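Local atomic coordinates of 2-oxoadipate dioxygenase/decarboxylase, chloroplastic/amyloplastic (PDB entry 6W1K), a protein that catalyses the oxygen-dependent decarboxylation and hydroxylation of 2-oxoadipate to (R)-2-hydroxyglutarate with iron(II) as cofactor, a step of plant lysine catabolism. Residues 139-143 against 172-176; 42-47 against 216-222; 163-168 against 186-190; 53-57 against 113-118. All blocks are in the same frame, centred on the assembly; numbering follows the deposited sequence.

How the contacts relate
The four contacts form two touching pairs. Contacts 1 and 3 have centres 10 Å apart and touch through Tyr143 of contact 1, whose OH lies 3.2 Å from Pro168 CA of contact 3; contacts 2 and 4, with centres 18 Å apart, meet where Ile55 packs on Leu44 and Val47 of helix 38-51. Contacts 1 and 4 lie on opposite sides of the chain's centre, about 25 Å apart at their nearest atoms. In the sequence, residues 42-47 and 216-222 enclose the other three contacts. The active site falls between the pairs: the Thr186 side chain of contact 3 is about 8 Å from bound 2-oxoadipate, and Tyr57 of contact 4 is about 11 Å from the nickel ion.

Contact 1 of 4, residues 139-143 against 172-176; sequences IIQKY and DFQVL
Ile139 meets helix 170-179 with both branches. Its CG2 lies against Asp172 CB, while CD1 presses on Val175 CG1 at 3.5 Å, a tight carbon contact. Ile140 points along the interface, yet its CD1 comes within 4.1 Å of Leu176 CD2. Lys142 leaves the helix extended (chi1 172°) and bends at chi3, which brings NZ up to the carboxylate at about a right angle for a salt bridge, 2.6 Å from Asp172 OD2 on its syn lone pair. Tyr143 OH donates to the same oxygen, 2.8 Å from Asp172 OD2, on the anti lone pair; the ring stands almost perpendicular to the carboxylate, their planes 88° apart. OD2 is thus gripped by two donors, an arrangement likely to favour the ionised acid in this largely buried setting. Replacing Asp172 with an alanine would probably leave the Lys142 ammonium without its counter-charge here and the Tyr143 hydroxyl without this acceptor. The segments 139-143 and 172-176 lie at 136° between their N-to-C directions, with axes 11.3 Å apart. Helix 181-189 packs beside both, its Leu187 touching Tyr143 and Leu176, and the loop residue Pro168 lies against the hydroxyl end of Tyr143.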
loop_
_atom_site.group_PDB
_atom_site.type_symbol
_atom_site.label_atom_id
_atom_site.label_comp_id
_atom_site.label_asym_id
_atom_site.label_seq_id
_atom_site.Cartn_x
_atom_site.Cartn_y
_atom_site.Cartn_z
ATOM N N ILE A 139 22.311 -11.788 5.716
ATOM C CA ILE A 139 22.358 -10.343 5.559
ATOM C C ILE A 139 21.171 -9.707 6.280
ATOM O O ILE A 139 21.318 -8.757 7.057
ATOM C CB ILE A 139 22.373 -9.968 4.065
ATOM C CG1 ILE A 139 23.720 -10.246 3.421
ATOM C CG2 ILE A 139 21.972 -8.484 3.897
ATOM C CD1 ILE A 139 23.643 -10.279 1.909
ATOM N N ILE A 140 19.979 -10.261 6.074
ATOM C CA ILE A 140 18.804 -9.703 6.728
ATOM C C ILE A 140 18.927 -9.841 8.234
ATOM O O ILE A 140 18.605 -8.910 8.987
ATOM C CB ILE A 140 17.532 -10.384 6.189
ATOM C CG1 ILE A 140 17.302 -9.921 4.757
ATOM C CG2 ILE A 140 16.319 -10.067 7.067
ATOM C CD1 ILE A 140 16.357 -10.834 3.945
ATOM N N GLN A 141 19.394 -11.001 8.698
ATOM C CA GLN A 141 19.568 -11.214 10.127
ATOM C C GLN A 141 20.533 -10.199 10.728
ATOM O O GLN A 141 20.352 -9.773 11.874
ATOM C CB GLN A 141 20.070 -12.625 10.397
ATOM C CG GLN A 141 19.916 -13.066 11.812
ATOM C CD GLN A 141 18.449 -13.168 12.248
ATOM O OE1 GLN A 141 17.566 -13.589 11.482
ATOM N NE2 GLN A 141 18.187 -12.766 13.493
ATOM N N LYS A 142 21.590 -9.835 9.991
ATOM C CA LYS A 142 22.538 -8.843 10.496
ATOM C C LYS A 142 21.829 -7.521 10.778
ATOM O O LYS A 142 22.040 -6.892 11.825
ATOM C CB LYS A 142 23.682 -8.625 9.494
ATOM C CG LYS A 142 24.611 -7.450 9.862
ATOM C CD LYS A 142 25.802 -7.311 8.908
ATOM C CE LYS A 142 25.354 -6.865 7.521
ATOM N NZ LYS A 142 26.525 -6.432 6.661
ATOM N N TYR A 143 21.020 -7.056 9.826
ATOM C CA TYR A 143 20.343 -5.783 10.039
ATOM C C TYR A 143 19.295 -5.891 11.133
ATOM O O TYR A 143 19.188 -4.989 11.981
ATOM C CB TYR A 143 19.743 -5.298 8.735
ATOM C CG TYR A 143 20.824 -4.838 7.817
ATOM C CD1 TYR A 143 21.444 -3.617 8.008
ATOM C CD2 TYR A 143 21.291 -5.638 6.819
ATOM C CE1 TYR A 143 22.454 -3.187 7.196
ATOM C CE2 TYR A 143 22.266 -5.212 5.997
ATOM C CZ TYR A 143 22.869 -3.981 6.185
ATOM O OH TYR A 143 23.905 -3.537 5.390
ATOM N N ASP A 172 25.469 -5.174 0.429
ATOM C CA ASP A 172 24.365 -5.992 0.920
ATOM C C ASP A 172 23.104 -5.746 0.098
ATOM O O ASP A 172 22.350 -6.683 -0.199
ATOM C CB ASP A 172 24.101 -5.704 2.392
ATOM C CG ASP A 172 25.166 -6.295 3.341
ATOM O OD1 ASP A 172 25.925 -7.194 2.924
ATOM O OD2 ASP A 172 25.204 -5.859 4.523
ATOM N N PHE A 173 22.833 -4.478 -0.220
ATOM C CA PHE A 173 21.729 -4.131 -1.108
ATOM C C PHE A 173 21.882 -4.845 -2.447
ATOM O O PHE A 173 20.916 -5.394 -2.982
ATOM C CB PHE A 173 21.697 -2.613 -1.281
ATOM C CG PHE A 173 20.613 -2.107 -2.205
ATOM C CD1 PHE A 173 20.901 -1.760 -3.498
ATOM C CD2 PHE A 173 19.322 -1.939 -1.748
ATOM C CE1 PHE A 173 19.896 -1.268 -4.345
ATOM C CE2 PHE A 173 18.337 -1.435 -2.570
ATOM C CZ PHE A 173 18.618 -1.113 -3.872
ATOM N N GLN A 174 23.095 -4.875 -2.980
ATOM C CA GLN A 174 23.333 -5.544 -4.251
ATOM C C GLN A 174 22.959 -7.022 -4.180
ATOM O O GLN A 174 22.310 -7.547 -5.090
ATOM C CB GLN A 174 24.796 -5.400 -4.649
ATOM C CG GLN A 174 25.147 -4.170 -5.433
ATOM C CD GLN A 174 26.636 -4.155 -5.747
ATOM O OE1 GLN A 174 27.469 -4.253 -4.836
ATOM N NE2 GLN A 174 26.981 -4.084 -7.035
ATOM N N VAL A 175 23.414 -7.724 -3.133
ATOM C CA VAL A 175 23.141 -9.159 -3.002
ATOM C C VAL A 175 21.638 -9.418 -2.890
ATOM O O VAL A 175 21.097 -10.338 -3.523
ATOM C CB VAL A 175 23.901 -9.727 -1.788
ATOM C CG1 VAL A 175 23.437 -11.137 -1.477
ATOM C CG2 VAL A 175 25.409 -9.707 -2.037
ATOM N N LEU A 176 20.945 -8.635 -2.073
ATOM C CA LEU A 176 19.495 -8.837 -1.940
ATOM C C LEU A 176 18.776 -8.519 -3.242
ATOM O O LEU A 176 17.870 -9.253 -3.654
ATOM C CB LEU A 176 18.955 -7.977 -0.815
ATOM C CG LEU A 176 19.320 -8.405 0.604
ATOM C CD1 LEU A 176 18.612 -7.426 1.572
ATOM C CD2 LEU A 176 18.947 -9.855 0.898
#

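Contact 2 of 4, residues 42-47 against 216-222; sequences TILELV and FVEDNGF
Phe222 and Phe216 set two aromatic rings against helix 38-51, which packs on the C-terminal end of helix 210-219 and the turn after it, beside strand 258-271 of the curled mixed sheet of this VOC-like (glyoxalase-clan) family. The Phe222 ring is met from several directions. Ile43 slides past it in the opposite sense and lays CG1 over one face, 4.1 Å from the ring centroid and 28° off the normal, a CH-pi contact. Thr42 CG2 and Leu46 CD1 instead reach its rim near the ring plane, the former 3.6 Å from Phe222 CZ. With CG placed anti to its carbonyl carbon (chi1 -74°), Leu46 extends toward the second segment, and CD1 touches both the edge of Phe222 at CE2 and the amide carbon of Asn220.

Phe216 uses the end of its ring: CZ touches Leu46 CB at 4.0 Å and CE1 meets Val47 CG2, while the Leu46 carbonyl oxygen lies at the ring edge. Deeper in, the side chains of Ile43 and Val217 cross at about a right angle, CD1 against CG1, and both residues rest on Phe268. Where helix 210-219 ends, Asn220 meets the end of Leu46 from the opposite direction; its ND2 lies over one face of Phe216 and bonds back to the carbonyl of that residue. A valine here has no amide to bond the Phe216 carbonyl, and the turn after the helix would probably be less firmly tied. The bond runs 3.0 Å from Asn220 ND2 to Phe216 O, with ND2 above the carbonyl plane and an N-H...O angle of 148°.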
loop_
_atom_site.group_PDB
_atom_site.type_symbol
_atom_site.label_atom_id
_atom_site.label_comp_id
_atom_site.label_asym_id
_atom_site.label_seq_id
_atom_site.Cartn_x
_atom_site.Cartn_y
_atom_site.Cartn_z
ATOM N N THR A 42 2.542 14.901 -7.183
ATOM C CA THR A 42 2.046 15.662 -8.324
ATOM C C THR A 42 0.705 15.134 -8.803
ATOM O O THR A 42 -0.205 15.911 -9.099
ATOM C CB THR A 42 3.047 15.629 -9.473
ATOM O OG1 THR A 42 4.226 16.301 -9.065
ATOM C CG2 THR A 42 2.466 16.338 -10.718
ATOM N N ILE A 43 0.586 13.811 -8.923
ATOM C CA ILE A 43 -0.658 13.217 -9.399
ATOM C C ILE A 43 -1.815 13.574 -8.473
ATOM O O ILE A 43 -2.918 13.868 -8.940
ATOM C CB ILE A 43 -0.501 11.691 -9.539
ATOM C CG1 ILE A 43 0.334 11.369 -10.770
ATOM C CG2 ILE A 43 -1.865 11.002 -9.717
ATOM C CD1 ILE A 43 0.735 9.907 -10.911
ATOM N N LEU A 44 -1.596 13.530 -7.150
ATOM C CA LEU A 44 -2.658 13.910 -6.222
ATOM C C LEU A 44 -3.058 15.375 -6.398
ATOM O O LEU A 44 -4.243 15.732 -6.306
ATOM C CB LEU A 44 -2.207 13.628 -4.791
ATOM C CG LEU A 44 -2.175 12.151 -4.392
ATOM C CD1 LEU A 44 -1.371 11.969 -3.123
ATOM C CD2 LEU A 44 -3.598 11.629 -4.217
ATOM N N GLU A 45 -2.093 16.240 -6.682
ATOM C CA GLU A 45 -2.449 17.622 -6.984
ATOM C C GLU A 45 -3.222 17.714 -8.298
ATOM O O GLU A 45 -4.185 18.486 -8.407
ATOM C CB GLU A 45 -1.190 18.486 -7.025
ATOM C CG GLU A 45 -0.510 18.609 -5.658
ATOM C CD GLU A 45 0.874 19.260 -5.708
ATOM O OE1 GLU A 45 1.421 19.427 -6.822
ATOM O OE2 GLU A 45 1.411 19.600 -4.621
ATOM N N LEU A 46 -2.806 16.951 -9.314
ATOM C CA LEU A 46 -3.476 17.039 -10.611
ATOM C C LEU A 46 -4.922 16.555 -10.527
ATOM O O LEU A 46 -5.819 17.110 -11.178
ATOM C CB LEU A 46 -2.713 16.221 -11.654
ATOM C CG LEU A 46 -1.390 16.802 -12.164
ATOM C CD1 LEU A 46 -0.637 15.745 -12.998
ATOM C CD2 LEU A 46 -1.601 18.075 -12.977
ATOM N N VAL A 47 -5.155 15.490 -9.770
ATOM C CA VAL A 47 -6.506 14.968 -9.629
ATOM C C VAL A 47 -7.382 15.959 -8.875
ATOM O O VAL A 47 -8.551 16.167 -9.218
ATOM C CB VAL A 47 -6.455 13.598 -8.930
ATOM C CG1 VAL A 47 -7.871 13.153 -8.572
ATOM C CG2 VAL A 47 -5.735 12.573 -9.819
ATOM N N PHE A 216 -5.682 9.894 -18.394
ATOM C CA PHE A 216 -5.350 11.158 -17.737
ATOM C C PHE A 216 -3.926 11.134 -17.168
ATOM O O PHE A 216 -3.169 12.093 -17.338
ATOM C CB PHE A 216 -6.397 11.439 -16.643
ATOM C CG PHE A 216 -6.080 12.626 -15.764
ATOM C CD1 PHE A 216 -5.497 12.441 -14.508
ATOM C CD2 PHE A 216 -6.372 13.919 -16.183
ATOM C CE1 PHE A 216 -5.192 13.516 -13.696
ATOM C CE2 PHE A 216 -6.082 15.000 -15.374
ATOM C CZ PHE A 216 -5.489 14.796 -14.119
ATOM N N VAL A 217 -3.534 10.050 -16.505
ATOM C CA VAL A 217 -2.198 10.000 -15.923
ATOM C C VAL A 217 -1.145 9.963 -17.022
ATOM O O VAL A 217 -0.149 10.699 -16.975
ATOM C CB VAL A 217 -2.080 8.792 -14.981
ATOM C CG1 VAL A 217 -0.627 8.574 -14.547
ATOM C CG2 VAL A 217 -2.940 8.994 -13.805
ATOM N N GLU A 218 -1.367 9.140 -18.050
ATOM C CA GLU A 218 -0.387 9.025 -19.127
ATOM C C GLU A 218 -0.273 10.312 -19.929
ATOM O O GLU A 218 0.811 10.636 -20.441
ATOM C CB GLU A 218 -0.764 7.866 -20.048
ATOM C CG GLU A 218 -0.630 6.486 -19.403
ATOM C CD GLU A 218 -1.141 5.356 -20.300
ATOM O OE1 GLU A 218 -2.146 5.556 -21.028
ATOM O OE2 GLU A 218 -0.524 4.266 -20.277
ATOM N N ASP A 219 -1.367 11.059 -20.067
ATOM C CA ASP A 219 -1.285 12.294 -20.833
ATOM C C ASP A 219 -0.643 13.432 -20.052
ATOM O O ASP A 219 -0.247 14.428 -20.661
ATOM C CB ASP A 219 -2.672 12.696 -21.328
ATOM C CG ASP A 219 -3.149 11.822 -22.489
ATOM O OD1 ASP A 219 -4.377 11.746 -22.693
ATOM O OD2 ASP A 219 -2.307 11.202 -23.190
ATOM N N ASN A 220 -0.501 13.294 -18.740
ATOM C CA ASN A 220 0.263 14.237 -17.932
ATOM C C ASN A 220 1.722 13.820 -17.768
ATOM O O ASN A 220 2.449 14.452 -16.997
ATOM C CB ASN A 220 -0.401 14.404 -16.568
ATOM C CG ASN A 220 -1.524 15.419 -16.603
ATOM O OD1 ASN A 220 -1.285 16.622 -16.732
ATOM N ND2 ASN A 220 -2.761 14.939 -16.514
ATOM N N GLY A 221 2.161 12.780 -18.476
ATOM C CA GLY A 221 3.567 12.459 -18.585
ATOM C C GLY A 221 4.082 11.355 -17.687
ATOM O O GLY A 221 5.301 11.125 -17.658
ATOM N N PHE A 222 3.211 10.653 -16.980
ATOM C CA PHE A 222 3.628 9.633 -16.026
ATOM C C PHE A 222 3.409 8.237 -16.598
ATOM O O PHE A 222 2.477 8.003 -17.372
ATOM C CB PHE A 222 2.873 9.786 -14.702
ATOM C CG PHE A 222 3.036 11.142 -14.079
ATOM C CD1 PHE A 222 4.254 11.528 -13.535
ATOM C CD2 PHE A 222 1.983 12.037 -14.058
ATOM C CE1 PHE A 222 4.416 12.785 -12.985
ATOM C CE2 PHE A 222 2.135 13.292 -13.503
ATOM C CZ PHE A 222 3.352 13.667 -12.968
#

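Contact 3 of 4, residues 163-168 against 186-190; sequences LTWEKP and TLVNG
Thr186 offers its carbonyl oxygen to the rim of the Trp165 indole, 3.3 Å from CZ2 and close to the ring plane. The next carbonyl takes the polar edge of the same ring: Trp165 NE1 donates to Leu187 O at 2.9 Å, nearly straight at 167°, with the acceptor in the indole plane. This bond helps fix the rotation of the ring and satisfies its buried N-H. The Leu187 side chain starts away from the loop but turns back at chi2 (68°), bringing CD2 to 3.5 Å from Pro168 CB as the two side chains slide past each other. Val188 adds CG1 against Pro168 CG. At Asn189 and Gly190 the helix ends, and Leu163 CD2 lies on the backbone of this turn, 3.5 Å from Gly190 N. Gly190 has positive phi (62°), and a side chain there would collide with Leu163 CD2; Trp165 CZ2 also comes near its CA. The contact fastens the loop before helix 170-179 to the C-terminal end of helix 181-189. Val188 packs on Phe173 of helix 170-179 and Trp165 on Thr146 of helix 134-147, while strand 57-65 also borders the contact, Phe65 meeting the Trp165 ring and the substrate-binding Arg63 the Thr186 side chain.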
loop_
_atom_site.group_PDB
_atom_site.type_symbol
_atom_site.label_atom_id
_atom_site.label_comp_id
_atom_site.label_asym_id
_atom_site.label_seq_id
_atom_site.Cartn_x
_atom_site.Cartn_y
_atom_site.Cartn_z
ATOM N N LEU A 163 14.650 4.242 9.280
ATOM C CA LEU A 163 14.926 2.807 9.377
ATOM C C LEU A 163 15.285 2.475 10.836
ATOM O O LEU A 163 15.919 3.284 11.517
ATOM C CB LEU A 163 16.101 2.425 8.449
ATOM C CG LEU A 163 15.922 2.789 6.966
ATOM C CD1 LEU A 163 17.186 2.498 6.140
ATOM C CD2 LEU A 163 14.727 2.055 6.395
ATOM N N THR A 164 14.854 1.309 11.326
ATOM C CA THR A 164 15.188 0.908 12.695
ATOM C C THR A 164 16.527 0.169 12.778
ATOM O O THR A 164 17.201 0.213 13.814
ATOM C CB THR A 164 14.085 0.022 13.281
ATOM O OG1 THR A 164 13.907 -1.142 12.461
ATOM C CG2 THR A 164 12.777 0.808 13.380
ATOM N N TRP A 165 16.920 -0.477 11.699
ATOM C CA TRP A 165 18.251 -1.053 11.565
ATOM C C TRP A 165 19.274 -0.028 11.081
ATOM O O TRP A 165 18.942 1.061 10.615
ATOM C CB TRP A 165 18.214 -2.224 10.614
ATOM C CG TRP A 165 17.418 -2.039 9.369
ATOM C CD1 TRP A 165 17.794 -1.385 8.241
ATOM C CD2 TRP A 165 16.088 -2.527 9.138
ATOM N NE1 TRP A 165 16.784 -1.469 7.296
ATOM C CE2 TRP A 165 15.720 -2.143 7.841
ATOM C CE3 TRP A 165 15.187 -3.269 9.896
ATOM C CZ2 TRP A 165 14.474 -2.485 7.283
ATOM C CZ3 TRP A 165 13.934 -3.597 9.339
ATOM C CH2 TRP A 165 13.604 -3.213 8.062
ATOM N N GLU A 166 20.546 -0.405 11.164
ATOM C CA GLU A 166 21.582 0.511 10.721
ATOM C C GLU A 166 21.463 0.727 9.218
ATOM O O GLU A 166 20.917 -0.102 8.497
ATOM C CB GLU A 166 22.975 -0.019 11.063
ATOM C CG GLU A 166 23.383 -1.278 10.296
ATOM C CD GLU A 166 24.802 -1.739 10.669
ATOM O OE1 GLU A 166 25.384 -1.163 11.617
ATOM O OE2 GLU A 166 25.328 -2.680 10.026
ATOM N N LYS A 167 22.001 1.851 8.756
ATOM C CA LYS A 167 21.991 2.159 7.331
ATOM C C LYS A 167 22.711 1.044 6.585
ATOM O O LYS A 167 23.780 0.620 7.016
ATOM C CB LYS A 167 22.703 3.483 7.065
ATOM C CG LYS A 167 22.211 4.250 5.850
ATOM C CD LYS A 167 22.889 5.633 5.732
ATOM C CE LYS A 167 21.854 6.736 5.421
ATOM N NZ LYS A 167 22.325 7.745 4.389
ATOM N N PRO A 168 22.165 0.553 5.483
ATOM C CA PRO A 168 22.795 -0.585 4.791
ATOM C C PRO A 168 24.030 -0.184 4.010
ATOM O O PRO A 168 24.191 0.972 3.604
ATOM C CB PRO A 168 21.705 -1.067 3.832
ATOM C CG PRO A 168 20.513 -0.221 4.087
ATOM C CD PRO A 168 20.879 0.952 4.891
ATOM N N THR A 186 12.740 -3.222 0.991
ATOM C CA THR A 186 12.485 -3.083 2.417
ATOM C C THR A 186 13.746 -2.723 3.185
ATOM O O THR A 186 13.675 -1.966 4.156
ATOM C CB THR A 186 11.858 -4.379 2.920
ATOM O OG1 THR A 186 10.749 -4.689 2.083
ATOM C CG2 THR A 186 11.315 -4.278 4.310
ATOM N N LEU A 187 14.919 -3.190 2.729
ATOM C CA LEU A 187 16.149 -2.837 3.418
ATOM C C LEU A 187 16.342 -1.331 3.461
ATOM O O LEU A 187 16.764 -0.777 4.483
ATOM C CB LEU A 187 17.354 -3.514 2.733
ATOM C CG LEU A 187 18.673 -3.300 3.455
ATOM C CD1 LEU A 187 18.657 -4.028 4.784
ATOM C CD2 LEU A 187 19.861 -3.797 2.585
ATOM N N VAL A 188 16.032 -0.636 2.364
ATOM C CA VAL A 188 16.292 0.789 2.299
ATOM C C VAL A 188 15.055 1.649 2.596
ATOM O O VAL A 188 15.208 2.863 2.799
ATOM C CB VAL A 188 16.897 1.188 0.935
ATOM C CG1 VAL A 188 18.288 0.559 0.780
ATOM C CG2 VAL A 188 16.010 0.771 -0.212
ATOM N N ASN A 189 13.861 1.070 2.654
ATOM C CA ASN A 189 12.648 1.844 2.944
ATOM C C ASN A 189 11.972 1.460 4.257
ATOM O O ASN A 189 11.220 2.272 4.808
ATOM C CB ASN A 189 11.609 1.703 1.805
ATOM C CG ASN A 189 12.031 2.414 0.513
ATOM O OD1 ASN A 189 11.920 3.627 0.384
ATOM N ND2 ASN A 189 12.541 1.649 -0.440
ATOM N N GLY A 190 12.172 0.244 4.750
ATOM C CA GLY A 190 11.611 -0.110 6.043
ATOM C C GLY A 190 10.091 -0.027 6.025
ATOM O O GLY A 190 9.426 -0.443 5.075
#

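Contact 4 of 4, residues 53-57 against 113-118; sequences DHICY and TGVYGP
Thr113 OG1 donates a 2.7 Å hydrogen bond to Asp53 OD1, meeting the carboxylate on its syn side and 16° out of plane. Asp53 reaches this hydroxyl with CG anti to its backbone nitrogen (chi1 -172°), and the same oxygen has a long, weak ion pair with Arg48. One residue on, the main chains join: Gly114 N donates to Ile55 O at 2.9 Å, nearly in line with the C=O bond and with an N-H...O angle of 164°. A bound water ties the far end of the contact. It accepts from Tyr57 N at 2.9 Å and donates to both Gly114 O and Pro118 O, so that three backbone groups of the two loops are held through one molecule.

Outside this polar seam, the Tyr57 ring lies with one face over Gly114 CA, a CH-pi contact with 4.0 Å between that carbon and the ring centroid. Its CE2 also touches Val115 CG1, and its hydroxyl is bonded to Glu30 of helix 16-36. Gly114 has positive phi, a backbone shape that favours glycine. Further along, Cys56 SG packs on the Pro118 ring, 3.8 Å from CG. Ile55 turns its end away from this interface, toward helix 38-51. The arrangement joins two loops that lead into the paired parallel strands 57-65 and 121-127; the first of these carries the metal ligand His59, in a curled sheet consistent with the VOC-like fold expected of this glyoxalase-clan family.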
loop_
_atom_site.group_PDB
_atom_site.type_symbol
_atom_site.label_atom_id
_atom_site.label_comp_id
_atom_site.label_asym_id
_atom_site.label_seq_id
_atom_site.Cartn_x
_atom_site.Cartn_y
_atom_site.Cartn_z
ATOM N N ASP A 53 -12.427 18.387 -4.720
ATOM C CA ASP A 53 -11.980 17.849 -3.425
ATOM C C ASP A 53 -12.701 16.535 -3.136
ATOM O O ASP A 53 -13.601 16.436 -2.296
ATOM C CB ASP A 53 -12.229 18.872 -2.322
ATOM C CG ASP A 53 -11.610 18.467 -1.000
ATOM O OD1 ASP A 53 -10.804 17.512 -1.007
ATOM O OD2 ASP A 53 -11.935 19.102 0.034
ATOM N N HIS A 54 -12.275 15.492 -3.823
ATOM C CA HIS A 54 -13.013 14.243 -3.710
ATOM C C HIS A 54 -12.104 13.032 -3.618
ATOM O O HIS A 54 -12.563 11.914 -3.863
ATOM C CB HIS A 54 -13.939 14.054 -4.905
ATOM C CG HIS A 54 -14.845 15.213 -5.137
ATOM N ND1 HIS A 54 -14.715 16.056 -6.216
ATOM C CD2 HIS A 54 -15.874 15.689 -4.402
ATOM C CE1 HIS A 54 -15.646 16.993 -6.149
ATOM N NE2 HIS A 54 -16.371 16.782 -5.067
ATOM N N ILE A 55 -10.831 13.222 -3.308
ATOM C CA ILE A 55 -9.874 12.131 -3.271
ATOM C C ILE A 55 -10.061 11.326 -1.986
ATOM O O ILE A 55 -9.952 11.852 -0.874
ATOM C CB ILE A 55 -8.442 12.669 -3.385
ATOM C CG1 ILE A 55 -8.243 13.355 -4.744
ATOM C CG2 ILE A 55 -7.451 11.582 -3.206
ATOM C CD1 ILE A 55 -6.915 14.067 -4.837
ATOM N N CYS A 56 -10.344 10.044 -2.144
ATOM C CA CYS A 56 -10.461 9.105 -1.044
ATOM C C CYS A 56 -9.422 8.016 -1.241
ATOM O O CYS A 56 -9.150 7.598 -2.367
ATOM C CB CYS A 56 -11.849 8.490 -0.996
ATOM S SG CYS A 56 -13.121 9.738 -0.739
ATOM N N TYR A 57 -8.882 7.537 -0.144
ATOM C CA TYR A 57 -7.821 6.556 -0.181
ATOM C C TYR A 57 -8.423 5.175 -0.033
ATOM O O TYR A 57 -9.037 4.870 0.987
ATOM C CB TYR A 57 -6.824 6.827 0.927
ATOM C CG TYR A 57 -5.976 8.049 0.688
ATOM C CD1 TYR A 57 -5.657 8.467 -0.602
ATOM C CD2 TYR A 57 -5.455 8.766 1.753
ATOM C CE1 TYR A 57 -4.834 9.574 -0.817
ATOM C CE2 TYR A 57 -4.627 9.885 1.541
ATOM C CZ TYR A 57 -4.327 10.275 0.257
ATOM O OH TYR A 57 -3.514 11.360 0.027
ATOM N N THR A 113 -11.350 14.742 3.229
ATOM C CA THR A 113 -10.802 13.895 2.180
ATOM C C THR A 113 -9.412 13.421 2.578
ATOM O O THR A 113 -8.841 13.874 3.571
ATOM C CB THR A 113 -10.775 14.654 0.855
ATOM O OG1 THR A 113 -10.008 15.858 1.008
ATOM C CG2 THR A 113 -12.230 15.006 0.454
ATOM N N GLY A 114 -8.894 12.468 1.805
ATOM C CA GLY A 114 -7.612 11.834 2.122
ATOM C C GLY A 114 -7.657 11.127 3.464
ATOM O O GLY A 114 -8.564 10.334 3.752
ATOM N N VAL A 115 -6.691 11.428 4.337
ATOM C CA VAL A 115 -6.698 10.778 5.644
ATOM C C VAL A 115 -7.836 11.287 6.539
ATOM O O VAL A 115 -8.108 10.669 7.573
ATOM C CB VAL A 115 -5.353 10.963 6.369
ATOM C CG1 VAL A 115 -4.239 10.328 5.537
ATOM C CG2 VAL A 115 -5.085 12.471 6.631
ATOM N N TYR A 116 -8.501 12.380 6.169
ATOM C CA TYR A 116 -9.698 12.855 6.872
ATOM C C TYR A 116 -11.005 12.433 6.187
ATOM O O TYR A 116 -12.089 12.886 6.588
ATOM C CB TYR A 116 -9.627 14.373 7.036
ATOM C CG TYR A 116 -8.367 14.767 7.777
ATOM C CD1 TYR A 116 -8.232 14.519 9.141
ATOM C CD2 TYR A 116 -7.290 15.333 7.097
ATOM C CE1 TYR A 116 -7.059 14.849 9.815
ATOM C CE2 TYR A 116 -6.118 15.673 7.764
ATOM C CZ TYR A 116 -6.000 15.413 9.113
ATOM O OH TYR A 116 -4.828 15.749 9.759
ATOM N N GLY A 117 -10.925 11.546 5.207
ATOM C CA GLY A 117 -12.085 11.014 4.537
ATOM C C GLY A 117 -12.362 9.625 5.055
ATOM O O GLY A 117 -11.990 9.279 6.181
ATOM N N PRO A 118 -13.015 8.795 4.249
ATOM C CA PRO A 118 -13.257 7.412 4.681
ATOM C C PRO A 118 -11.919 6.745 4.976
ATOM O O PRO A 118 -10.969 6.862 4.208
ATOM C CB PRO A 118 -13.985 6.780 3.490
ATOM C CG PRO A 118 -13.776 7.701 2.344
ATOM C CD PRO A 118 -13.597 9.078 2.927
HETATM O O HOH W 1 -10.000 8.579 2.329
#